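Importin-95 (Chaetomium thermophilum, PDB 4XRI) is a flexible HEAT-repeat transport receptor of the importin-beta family that carries various protein cargoes into the nucleus and probably binds a small GTPase. Local coordinates at residues E107-P112 against K156-T161; S793-L798 against D833-D838. The protein carries 2 engineered substitutions. All blocks are in the same frame, centred on the assembly; numbering follows the deposited sequence.

Contact 1 (E107-P112 against K156-T161). Engineered in segment 107-112: P112 (natural residue Ser).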
ATOM      1  N   GLU A 107     -33.516 -23.778  10.883  1.00 36.61           N
ATOM      2  CA  GLU A 107     -34.914 -23.395  11.035  1.00 36.04           C
ATOM      3  C   GLU A 107     -35.096 -21.879  11.129  1.00 36.74           C
ATOM      4  O   GLU A 107     -36.121 -21.343  10.706  1.00 38.83           O
ATOM      5  CB  GLU A 107     -35.514 -24.079  12.269  1.00 38.44           C
ATOM      6  CG  GLU A 107     -35.741 -25.572  12.084  1.00 39.16           C
ATOM      7  CD  GLU A 107     -35.990 -26.306  13.390  1.00 56.48           C
ATOM      8  OE1 GLU A 107     -36.216 -27.533  13.348  1.00 60.44           O
ATOM      9  OE2 GLU A 107     -35.953 -25.660  14.459  1.00 56.04           O
ATOM     10  N   THR A 108     -34.091 -21.193  11.662  1.00 37.46           N
ATOM     11  CA  THR A 108     -34.151 -19.747  11.869  1.00 35.53           C
ATOM     12  C   THR A 108     -34.119 -18.981  10.539  1.00 39.35           C
ATOM     13  O   THR A 108     -34.525 -17.818  10.465  1.00 41.37           O
ATOM     14  CB  THR A 108     -32.991 -19.282  12.783  1.00 44.65           C
ATOM     15  OG1 THR A 108     -33.058 -19.981  14.032  1.00 44.00           O
ATOM     16  CG2 THR A 108     -33.051 -17.781  13.063  1.00 39.18           C
ATOM     17  N   LEU A 109     -33.655 -19.643   9.481  1.00 37.39           N
ATOM     18  CA  LEU A 109     -33.653 -19.044   8.147  1.00 38.34           C
ATOM     19  C   LEU A 109     -35.054 -18.615   7.711  1.00 38.89           C
ATOM     20  O   LEU A 109     -35.211 -17.686   6.918  1.00 37.63           O
ATOM     21  CB  LEU A 109     -33.082 -20.018   7.115  1.00 38.79           C
ATOM     22  CG  LEU A 109     -31.604 -20.404   7.195  1.00 36.36           C
ATOM     23  CD1 LEU A 109     -31.253 -21.309   6.024  1.00 33.78           C
ATOM     24  CD2 LEU A 109     -30.714 -19.170   7.211  1.00 38.78           C
ATOM     25  N   ALA A 110     -36.065 -19.298   8.236  1.00 36.61           N
ATOM     26  CA  ALA A 110     -37.448 -19.057   7.841  1.00 36.88           C
ATOM     27  C   ALA A 110     -38.077 -17.891   8.601  1.00 40.35           C
ATOM     28  O   ALA A 110     -39.187 -17.463   8.281  1.00 40.91           O
ATOM     29  CB  ALA A 110     -38.274 -20.319   8.043  1.00 40.24           C
ATOM     30  N   SER A 111     -37.368 -17.386   9.607  1.00 39.79           N
ATOM     31  CA  SER A 111     -37.875 -16.302  10.444  1.00 35.81           C
ATOM     32  C   SER A 111     -38.223 -15.055   9.639  1.00 41.21           C
ATOM     33  O   SER A 111     -37.453 -14.634   8.780  1.00 40.07           O
ATOM     34  CB  SER A 111     -36.852 -15.942  11.526  1.00 37.96           C
ATOM     35  OG  SER A 111     -37.308 -14.848  12.305  1.00 42.21           O
ATOM     36  N   PRO A 112     -39.394 -14.460   9.920  1.00 38.71           N
ATOM     37  CA  PRO A 112     -39.810 -13.208   9.280  1.00 40.31           C
ATOM     38  C   PRO A 112     -38.955 -12.026   9.730  1.00 43.83           C
ATOM     39  O   PRO A 112     -39.017 -10.958   9.124  1.00 44.60           O
ATOM     40  CB  PRO A 112     -41.266 -13.044   9.733  1.00 43.91           C
ATOM     41  CG  PRO A 112     -41.347 -13.802  11.002  1.00 45.09           C
ATOM     42  CD  PRO A 112     -40.424 -14.977  10.835  1.00 35.48           C
ATOM     43  N   LYS A 156     -36.455 -17.892   1.662  1.00 39.54           N
ATOM     44  CA  LYS A 156     -35.765 -17.756   0.384  1.00 46.62           C
ATOM     45  C   LYS A 156     -34.596 -16.785   0.493  1.00 40.82           C
ATOM     46  O   LYS A 156     -33.466 -17.122   0.142  1.00 42.44           O
ATOM     47  CB  LYS A 156     -36.727 -17.288  -0.708  1.00 42.72           C
ATOM     48  CG  LYS A 156     -37.550 -18.390  -1.341  1.00 50.98           C
ATOM     49  CD  LYS A 156     -38.265 -17.876  -2.583  1.00 49.08           C
ATOM     50  CE  LYS A 156     -38.934 -19.000  -3.351  1.00 54.99           C
ATOM     51  NZ  LYS A 156     -39.401 -18.548  -4.691  1.00 64.41           N
ATOM     52  N   GLN A 157     -34.886 -15.580   0.978  1.00 39.64           N
ATOM     53  CA  GLN A 157     -33.879 -14.541   1.175  1.00 41.17           C
ATOM     54  C   GLN A 157     -32.660 -15.052   1.931  1.00 44.63           C
ATOM     55  O   GLN A 157     -31.527 -14.943   1.456  1.00 39.23           O
ATOM     56  CB  GLN A 157     -34.470 -13.357   1.943  1.00 34.99           C
ATOM     57  CG  GLN A 157     -35.525 -12.548   1.223  1.00 47.69           C
ATOM     58  CD  GLN A 157     -36.061 -11.424   2.093  1.00 56.39           C
ATOM     59  OE1 GLN A 157     -37.151 -11.523   2.652  1.00 60.95           O
ATOM     60  NE2 GLN A 157     -35.284 -10.354   2.223  1.00 61.16           N
ATOM     61  N   ALA A 158     -32.913 -15.609   3.112  1.00 37.98           N
ATOM     62  CA  ALA A 158     -31.859 -16.022   4.030  1.00 38.24           C
ATOM     63  C   ALA A 158     -31.068 -17.215   3.505  1.00 37.33           C
ATOM     64  O   ALA A 158     -29.863 -17.318   3.734  1.00 37.82           O
ATOM     65  CB  ALA A 158     -32.454 -16.345   5.397  1.00 36.39           C
ATOM     66  N   SER A 159     -31.748 -18.115   2.804  1.00 34.15           N
ATOM     67  CA  SER A 159     -31.092 -19.297   2.256  1.00 35.31           C
ATOM     68  C   SER A 159     -30.219 -18.922   1.067  1.00 37.61           C
ATOM     69  O   SER A 159     -29.141 -19.481   0.879  1.00 35.61           O
ATOM     70  CB  SER A 159     -32.120 -20.350   1.850  1.00 40.90           C
ATOM     71  OG  SER A 159     -32.894 -20.739   2.969  1.00 37.15           O
ATOM     72  N   LEU A 160     -30.697 -17.975   0.267  1.00 36.47           N
ATOM     73  CA  LEU A 160     -29.893 -17.419  -0.814  1.00 43.43           C
ATOM     74  C   LEU A 160     -28.648 -16.760  -0.240  1.00 37.94           C
ATOM     75  O   LEU A 160     -27.546 -16.917  -0.762  1.00 41.07           O
ATOM     76  CB  LEU A 160     -30.705 -16.410  -1.628  1.00 39.29           C
ATOM     77  CG  LEU A 160     -31.732 -17.007  -2.589  1.00 41.25           C
ATOM     78  CD1 LEU A 160     -32.686 -15.933  -3.081  1.00 39.12           C
ATOM     79  CD2 LEU A 160     -31.022 -17.675  -3.757  1.00 44.09           C
ATOM     80  N   THR A 161     -28.843 -16.032   0.854  1.00 36.34           N
ATOM     81  CA  THR A 161     -27.759 -15.350   1.546  1.00 37.95           C
ATOM     82  C   THR A 161     -26.738 -16.344   2.099  1.00 43.17           C
ATOM     83  O   THR A 161     -25.528 -16.114   2.030  1.00 43.54           O
ATOM     84  CB  THR A 161     -28.309 -14.479   2.693  1.00 33.88           C
ATOM     85  OG1 THR A 161     -29.167 -13.464   2.154  1.00 41.57           O
ATOM     86  CG2 THR A 161     -27.182 -13.815   3.452  1.00 33.03           C
TER
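L109 comes down on one face of helix 153-168 and straddles A158 and S159 with its two methyl branches. Its CB already points toward the helix, and with CG beside the backbone N (chi1 -67°) and the chain then extended, CD2 is set on A158 and CD1 on S159. CD2 packs against A158 CB at 3.8 Å, while CD1 reaches S159 OG at 3.5 Å. CD1, a methyl, can only touch that hydroxyl, which bonds instead to Q155 O one turn back in its own helix. Close backbone approach is possible because A158 is so small: its CB lies 3.4 Å from L109 O, and the CA atoms of L109 and A158 are just 5.4 Å apart. A glycerol, probably from the crystallisation liquor, lies about 4 Å from the A158 side chain. L109 sits in a type I turn from T108 to S111, closed by S111 N to T108 O at 3.0 Å.

All this tight packing is buried; the other side is loose. A110 and the engineered P112 point away into exposed surroundings, and K156 also turns from the contact.

As in HEAT-repeat solenoids generally, the contact is one link in a helix stack: A120 and I124 of helix 114-131 and L144 of helix 140-150 also pack on L109, while L160 of helix 153-168 meets V202 and A206 of helix 200-212.

Contact 2 (S793-L798 against D833-D838)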
ATOM      1  N   SER A 793      30.150 -22.524  -0.472  1.00 47.10           N
ATOM      2  CA  SER A 793      28.795 -22.150  -0.081  1.00 48.44           C
ATOM      3  C   SER A 793      28.368 -20.851  -0.757  1.00 50.55           C
ATOM      4  O   SER A 793      27.181 -20.622  -0.987  1.00 51.40           O
ATOM      5  CB  SER A 793      28.695 -22.005   1.437  1.00 40.83           C
ATOM      6  OG  SER A 793      29.508 -20.941   1.898  1.00 51.00           O
ATOM      7  N   ILE A 794      29.338 -20.001  -1.076  1.00 48.18           N
ATOM      8  CA  ILE A 794      29.048 -18.750  -1.764  1.00 43.36           C
ATOM      9  C   ILE A 794      28.616 -19.022  -3.203  1.00 45.71           C
ATOM     10  O   ILE A 794      27.635 -18.455  -3.684  1.00 45.79           O
ATOM     11  CB  ILE A 794      30.261 -17.804  -1.764  1.00 46.88           C
ATOM     12  CG1 ILE A 794      30.668 -17.459  -0.331  1.00 39.61           C
ATOM     13  CG2 ILE A 794      29.946 -16.536  -2.545  1.00 44.43           C
ATOM     14  CD1 ILE A 794      31.858 -16.525  -0.246  1.00 39.74           C
ATOM     15  N   PHE A 795      29.356 -19.896  -3.882  1.00 40.25           N
ATOM     16  CA  PHE A 795      29.004 -20.308  -5.237  1.00 45.89           C
ATOM     17  C   PHE A 795      27.641 -20.985  -5.268  1.00 51.08           C
ATOM     18  O   PHE A 795      26.864 -20.798  -6.207  1.00 51.35           O
ATOM     19  CB  PHE A 795      30.062 -21.253  -5.810  1.00 50.19           C
ATOM     20  CG  PHE A 795      31.250 -20.552  -6.402  1.00 56.31           C
ATOM     21  CD1 PHE A 795      32.430 -20.433  -5.688  1.00 55.15           C
ATOM     22  CD2 PHE A 795      31.187 -20.014  -7.676  1.00 57.02           C
ATOM     23  CE1 PHE A 795      33.524 -19.792  -6.234  1.00 56.07           C
ATOM     24  CE2 PHE A 795      32.278 -19.372  -8.226  1.00 54.16           C
ATOM     25  CZ  PHE A 795      33.448 -19.259  -7.504  1.00 51.06           C
ATOM     26  N   ALA A 796      27.363 -21.774  -4.234  1.00 52.91           N
ATOM     27  CA  ALA A 796      26.095 -22.484  -4.114  1.00 50.39           C
ATOM     28  C   ALA A 796      24.922 -21.512  -4.138  1.00 47.48           C
ATOM     29  O   ALA A 796      23.942 -21.720  -4.854  1.00 50.68           O
ATOM     30  CB  ALA A 796      26.070 -23.315  -2.839  1.00 43.87           C
ATOM     31  N   LEU A 797      25.036 -20.444  -3.355  1.00 45.51           N
ATOM     32  CA  LEU A 797      24.006 -19.415  -3.309  1.00 44.19           C
ATOM     33  C   LEU A 797      23.901 -18.673  -4.635  1.00 50.30           C
ATOM     34  O   LEU A 797      22.800 -18.411  -5.120  1.00 48.27           O
ATOM     35  CB  LEU A 797      24.290 -18.428  -2.179  1.00 45.18           C
ATOM     36  CG  LEU A 797      23.385 -17.198  -2.119  1.00 46.34           C
ATOM     37  CD1 LEU A 797      21.917 -17.600  -2.054  1.00 48.06           C
ATOM     38  CD2 LEU A 797      23.757 -16.363  -0.922  1.00 45.03           C
ATOM     39  N   LEU A 798      25.053 -18.334  -5.211  1.00 45.19           N
ATOM     40  CA  LEU A 798      25.105 -17.694  -6.523  1.00 48.33           C
ATOM     41  C   LEU A 798      24.314 -18.492  -7.552  1.00 49.91           C
ATOM     42  O   LEU A 798      23.560 -17.930  -8.348  1.00 52.52           O
ATOM     43  CB  LEU A 798      26.554 -17.535  -6.990  1.00 45.32           C
ATOM     44  CG  LEU A 798      27.390 -16.422  -6.359  1.00 44.14           C
ATOM     45  CD1 LEU A 798      28.842 -16.541  -6.813  1.00 41.74           C
ATOM     46  CD2 LEU A 798      26.829 -15.061  -6.728  1.00 40.08           C
ATOM     47  N   ASP A 833      38.157 -23.238 -12.283  1.00 77.69           N
ATOM     48  CA  ASP A 833      37.206 -24.329 -12.478  1.00 80.78           C
ATOM     49  C   ASP A 833      35.773 -23.888 -12.211  1.00 72.02           C
ATOM     50  O   ASP A 833      34.879 -24.100 -13.031  1.00 65.73           O
ATOM     51  CB  ASP A 833      37.553 -25.511 -11.572  1.00 92.08           C
ATOM     52  CG  ASP A 833      38.815 -26.225 -12.003  1.00107.57           C
ATOM     53  OD1 ASP A 833      39.234 -26.037 -13.165  1.00111.76           O
ATOM     54  OD2 ASP A 833      39.385 -26.974 -11.182  1.00110.51           O
ATOM     55  N   ALA A 834      35.561 -23.279 -11.051  1.00 72.64           N
ATOM     56  CA  ALA A 834      34.228 -22.858 -10.644  1.00 65.82           C
ATOM     57  C   ALA A 834      33.696 -21.716 -11.508  1.00 68.64           C
ATOM     58  O   ALA A 834      32.485 -21.534 -11.625  1.00 74.96           O
ATOM     59  CB  ALA A 834      34.231 -22.451  -9.174  1.00 62.32           C
ATOM     60  N   PHE A 835      34.599 -20.951 -12.111  1.00 64.79           N
ATOM     61  CA  PHE A 835      34.206 -19.790 -12.906  1.00 70.34           C
ATOM     62  C   PHE A 835      33.848 -20.148 -14.344  1.00 79.07           C
ATOM     63  O   PHE A 835      32.968 -19.527 -14.941  1.00 82.53           O
ATOM     64  CB  PHE A 835      35.320 -18.742 -12.897  1.00 71.99           C
ATOM     65  CG  PHE A 835      35.336 -17.886 -11.661  1.00 69.02           C
ATOM     66  CD1 PHE A 835      36.527 -17.601 -11.015  1.00 75.54           C
ATOM     67  CD2 PHE A 835      34.159 -17.360 -11.150  1.00 62.61           C
ATOM     68  CE1 PHE A 835      36.546 -16.814  -9.879  1.00 72.60           C
ATOM     69  CE2 PHE A 835      34.172 -16.570 -10.014  1.00 65.19           C
ATOM     70  CZ  PHE A 835      35.368 -16.297  -9.378  1.00 66.26           C
ATOM     71  N   ARG A 836      34.525 -21.151 -14.895  1.00 76.36           N
ATOM     72  CA  ARG A 836      34.302 -21.548 -16.283  1.00 83.12           C
ATOM     73  C   ARG A 836      33.019 -22.359 -16.442  1.00 81.96           C
ATOM     74  O   ARG A 836      32.646 -22.727 -17.556  1.00 86.64           O
ATOM     75  CB  ARG A 836      35.497 -22.347 -16.812  1.00 89.00           C
ATOM     76  CG  ARG A 836      35.788 -23.620 -16.036  1.00 93.90           C
ATOM     77  CD  ARG A 836      37.010 -24.339 -16.581  1.00 98.01           C
ATOM     78  NE  ARG A 836      37.405 -25.459 -15.731  1.00 98.15           N
ATOM     79  CZ  ARG A 836      38.197 -26.451 -16.124  1.00 99.38           C
ATOM     80  NH1 ARG A 836      38.503 -27.429 -15.283  1.00 99.75           N
ATOM     81  NH2 ARG A 836      38.678 -26.468 -17.360  1.00100.45           N
ATOM     82  N   GLN A 837      32.350 -22.640 -15.325  1.00 83.84           N
ATOM     83  CA  GLN A 837      31.048 -23.297 -15.362  1.00 76.83           C
ATOM     84  C   GLN A 837      30.068 -22.453 -16.166  1.00 79.26           C
ATOM     85  O   GLN A 837      30.148 -21.223 -16.164  1.00 79.95           O
ATOM     86  CB  GLN A 837      30.512 -23.538 -13.949  1.00 73.15           C
ATOM     87  CG  GLN A 837      31.200 -24.667 -13.202  1.00 71.23           C
ATOM     88  CD  GLN A 837      30.648 -24.854 -11.802  1.00 71.91           C
ATOM     89  OE1 GLN A 837      29.933 -25.818 -11.528  1.00 72.67           O
ATOM     90  NE2 GLN A 837      30.978 -23.930 -10.909  1.00 69.05           N
ATOM     91  N   ASP A 838      29.146 -23.117 -16.853  1.00 82.69           N
ATOM     92  CA  ASP A 838      28.271 -22.440 -17.801  1.00 77.24           C
ATOM     93  C   ASP A 838      27.224 -21.550 -17.138  1.00 64.24           C
ATOM     94  O   ASP A 838      26.855 -20.511 -17.690  1.00 60.29           O
ATOM     95  CB  ASP A 838      27.576 -23.464 -18.697  1.00 85.01           C
ATOM     96  CG  ASP A 838      28.547 -24.206 -19.593  1.00 92.13           C
ATOM     97  OD1 ASP A 838      29.556 -23.596 -20.006  1.00 92.43           O
ATOM     98  OD2 ASP A 838      28.304 -25.398 -19.880  1.00 94.90           O
TER
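The ring of F795 reaches from helix 791-802 to the short helix 832-835, taking A834 over one face and pushing its far edge at the F835 ring. Its CB already points at the partner helix, and chi1 of -83°, with CG opposite the carbonyl carbon across the CA-CB bond, lays one ring face against A834 with the CZ end at F835. A834 CB sits over the face as a CH-pi contact, 3.9 Å from the ring centroid and shifted toward the rim, where CZ is the closest atom. The same CZ meets F835 CE2 at 3.7 Å. The two rings form an offset edge-to-face pair: centroids 5.4 Å apart, planes at 63°, with the F795 edge directed at the F835 face. F835 starts off to one side of the contact, but chi1 of -81° brings its ring across, and chi2 sets the tilt of the face that meets the F795 edge.

This is helix-to-helix packing within an alpha-helical HEAT-repeat solenoid of the importin-beta family, here near its C-terminal end. With only an alanine methyl at F795, A834 CB and the F835 face would probably lose their aromatic partner and a gap would open between the two helices.

Beyond the rings, the turn after F835 is held from within. Q837, in the N-cap position of helix 838-849, folds its extended side chain back so that NE2 gives a nearly straight bond of 2.9 Å to A834 O. R836 NH1 pairs with D833 OD1 at 2.6 Å on the exposed side. I840 and L831 also pack on F795, and I819 of helix 809-825 on F835.

In the fold
From the N terminus, the chain passes through helix 95-108 and the turn after it, then through helices 114-131 and 140-150, before helix 153-168 returns to close contact 1 across 43 intervening residues. Most of the solenoid follows before helix 791-802 opens contact 2, which closes 34 residues later, beyond helix 809-825, at helix 832-835 and the turn leading into helix 838-849. The two loops are in series: they neither nest nor cross. Their centres are 66 Å apart and their nearest atoms about 48 Å, so each is local, tying neighbouring helices together in distant parts of one all-helical chain.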